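Local coordinates for protein transcriptional regulator (TetR/AcrR family) (Bacillus halodurans, PDB 5GP9) that probably represses fatty acid degradation genes by binding their operator DNA as a TetR-family regulator, with a fatty acyl effector likely relieving that repression, at residues I12-Q17 with S30-A35. Sequence-based numbering, arbitrary orientation.
Sequences IDAAVQ and SKIAKA
Ala14 and Ala15 meet Ile32 and Ala35 in an apolar helix-helix contact within the N-terminal DNA-binding domain. With alanines facing the partner helix, the segment axes come within 8.3 Å at an angle of 120°, and no hydrogen bond crosses between them. The methyl of Ala14 points at the partner helix: its CB lies 3.6 Å from the carbonyl O of Ile32 and 3.8 Å from CB of Ala35, so it rests on backbone as much as on side chain. Ile32 is the one large apolar side chain here. With its CG2 anti to the backbone N and its CG1 anti to the carbonyl carbon (chi1 -61°), both branches reach Ala15, CG2 passing 3.9 Å from the backbone N of Ala15 and CD1 lying 4.0 Å from its CB. Helix 29-36 is the first helix of the predicted helix-turn-helix, and helix 8-26 packs against it in the three-helix arrangement of TetR-type DNA-binding domains. Val18, further along helix 8-26, also touches Ile32 and Ala35, while Ala33 turns away to Ile43 on helix 40-46. Ala15 also touches Val53 of helix 50-74. At the exposed margin, the amide NE2 of Gln17 comes 4.3 Å from CB of Ala35.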
ATOM      1  N   ILE A  12     -19.942   8.485  13.569  1.00 26.81           N
ATOM      2  CA  ILE A  12     -18.676   7.970  12.984  1.00 24.72           C
ATOM      3  C   ILE A  12     -18.505   6.509  13.357  1.00 24.51           C
ATOM      4  O   ILE A  12     -18.106   5.707  12.518  1.00 23.64           O
ATOM      5  CB  ILE A  12     -17.468   8.821  13.306  1.00 30.30           C
ATOM      6  CG1 ILE A  12     -17.164   8.817  14.761  1.00 34.57           C
ATOM      7  CG2 ILE A  12     -17.598  10.168  12.626  1.00 32.90           C
ATOM      8  CD1 ILE A  12     -15.651   8.830  14.932  1.00 49.45           C
ATOM      9  N   ASP A  13     -18.834   6.115  14.592  1.00 26.05           N
ATOM     10  CA  ASP A  13     -18.705   4.693  14.951  1.00 27.98           C
ATOM     11  C   ASP A  13     -19.639   3.866  14.094  1.00 26.55           C
ATOM     12  O   ASP A  13     -19.299   2.765  13.639  1.00 24.17           O
ATOM     13  CB  ASP A  13     -19.081   4.450  16.440  1.00 29.28           C
ATOM     14  CG  ASP A  13     -18.061   4.940  17.405  1.00 33.88           C
ATOM     15  OD1 ASP A  13     -16.964   5.358  16.966  1.00 33.61           O
ATOM     16  OD2 ASP A  13     -18.471   4.933  18.635  1.00 31.62           O
ATOM     17  N   ALA A  14     -20.879   4.351  13.842  1.00 23.33           N
ATOM     18  CA  ALA A  14     -21.778   3.664  12.979  1.00 26.64           C
ATOM     19  C   ALA A  14     -21.249   3.596  11.557  1.00 25.32           C
ATOM     20  O   ALA A  14     -21.431   2.595  10.887  1.00 27.67           O
ATOM     21  CB  ALA A  14     -23.169   4.351  12.955  1.00 24.36           C
ATOM     22  N   ALA A  15     -20.654   4.694  11.118  1.00 22.29           N
ATOM     23  CA  ALA A  15     -20.118   4.766   9.746  1.00 24.17           C
ATOM     24  C   ALA A  15     -19.017   3.694   9.541  1.00 24.14           C
ATOM     25  O   ALA A  15     -19.042   3.009   8.469  1.00 26.78           O
ATOM     26  CB  ALA A  15     -19.633   6.132   9.421  1.00 24.24           C
ATOM     27  N   VAL A  16     -18.165   3.504  10.557  1.00 26.18           N
ATOM     28  CA  VAL A  16     -17.096   2.505  10.463  1.00 24.66           C
ATOM     29  C   VAL A  16     -17.733   1.119  10.306  1.00 29.43           C
ATOM     30  O   VAL A  16     -17.383   0.320   9.427  1.00 28.11           O
ATOM     31  CB  VAL A  16     -16.133   2.570  11.648  1.00 24.36           C
ATOM     32  CG1 VAL A  16     -15.209   1.319  11.721  1.00 29.89           C
ATOM     33  CG2 VAL A  16     -15.326   3.820  11.616  1.00 24.72           C
ATOM     34  N   GLN A  17     -18.786   0.862  11.095  1.00 26.51           N
ATOM     35  CA  GLN A  17     -19.467  -0.410  11.041  1.00 29.66           C
ATOM     36  C   GLN A  17     -20.114  -0.668   9.700  1.00 29.01           C
ATOM     37  O   GLN A  17     -19.904  -1.710   9.106  1.00 28.55           O
ATOM     38  CB  GLN A  17     -20.497  -0.506  12.164  1.00 35.17           C
ATOM     39  CG  GLN A  17     -21.200  -1.844  12.105  1.00 43.66           C
ATOM     40  CD  GLN A  17     -22.239  -1.975  13.167  1.00 53.94           C
ATOM     41  OE1 GLN A  17     -21.921  -2.058  14.372  1.00 61.19           O
ATOM     42  NE2 GLN A  17     -23.512  -1.945  12.733  1.00 53.78           N
ATOM     43  N   SER A  30     -28.603   6.813   4.988  1.00 38.34           N
ATOM     44  CA  SER A  30     -29.731   6.105   5.626  1.00 43.80           C
ATOM     45  C   SER A  30     -29.349   4.967   6.524  1.00 40.72           C
ATOM     46  O   SER A  30     -29.893   4.843   7.602  1.00 39.97           O
ATOM     47  CB  SER A  30     -30.683   5.489   4.582  1.00 47.54           C
ATOM     48  OG  SER A  30     -30.927   6.442   3.599  1.00 64.23           O
ATOM     49  N   LYS A  31     -28.466   4.092   6.043  1.00 36.62           N
ATOM     50  CA  LYS A  31     -27.979   2.942   6.791  1.00 38.54           C
ATOM     51  C   LYS A  31     -27.115   3.370   8.005  1.00 30.94           C
ATOM     52  O   LYS A  31     -27.290   2.795   9.076  1.00 33.10           O
ATOM     53  CB  LYS A  31     -27.145   1.983   5.905  1.00 43.71           C
ATOM     54  CG  LYS A  31     -27.917   1.315   4.764  1.00 50.70           C
ATOM     55  CD  LYS A  31     -27.028   0.756   3.638  1.00 56.76           C
ATOM     56  CE  LYS A  31     -27.892   0.508   2.389  1.00 62.49           C
ATOM     57  NZ  LYS A  31     -27.073   0.207   1.195  1.00 57.46           N
ATOM     58  N   ILE A  32     -26.270   4.375   7.804  1.00 33.70           N
ATOM     59  CA  ILE A  32     -25.414   4.923   8.863  1.00 30.64           C
ATOM     60  C   ILE A  32     -26.348   5.479   9.964  1.00 31.48           C
ATOM     61  O   ILE A  32     -26.130   5.241  11.127  1.00 28.81           O
ATOM     62  CB  ILE A  32     -24.423   5.968   8.324  1.00 30.28           C
ATOM     63  CG1 ILE A  32     -23.483   5.295   7.250  1.00 31.28           C
ATOM     64  CG2 ILE A  32     -23.630   6.597   9.466  1.00 30.84           C
ATOM     65  CD1 ILE A  32     -22.484   6.231   6.656  1.00 32.85           C
ATOM     66  N   ALA A  33     -27.404   6.196   9.565  1.00 30.96           N
ATOM     67  CA  ALA A  33     -28.341   6.809  10.504  1.00 33.34           C
ATOM     68  C   ALA A  33     -29.019   5.728  11.340  1.00 32.31           C
ATOM     69  O   ALA A  33     -29.011   5.848  12.571  1.00 32.00           O
ATOM     70  CB  ALA A  33     -29.392   7.633   9.697  1.00 32.01           C
ATOM     71  N   LYS A  34     -29.470   4.627  10.697  1.00 34.22           N
ATOM     72  CA  LYS A  34     -30.119   3.509  11.391  1.00 40.52           C
ATOM     73  C   LYS A  34     -29.170   2.889  12.401  1.00 36.85           C
ATOM     74  O   LYS A  34     -29.499   2.788  13.576  1.00 33.98           O
ATOM     75  CB  LYS A  34     -30.658   2.456  10.415  1.00 45.89           C
ATOM     76  CG  LYS A  34     -31.271   1.199  11.074  1.00 50.01           C
ATOM     77  CD  LYS A  34     -31.886   0.236  10.058  1.00 57.60           C
ATOM     78  CE  LYS A  34     -31.575  -1.239  10.316  1.00 61.95           C
ATOM     79  NZ  LYS A  34     -31.911  -1.615  11.711  1.00 66.51           N
ATOM     80  N   ALA A  35     -27.926   2.667  11.981  1.00 30.50           N
ATOM     81  CA  ALA A  35     -26.950   2.042  12.871  1.00 28.80           C
ATOM     82  C   ALA A  35     -26.562   2.972  14.044  1.00 29.49           C
ATOM     83  O   ALA A  35     -26.240   2.487  15.131  1.00 37.27           O
ATOM     84  CB  ALA A  35     -25.726   1.653  12.050  1.00 30.45           C
TER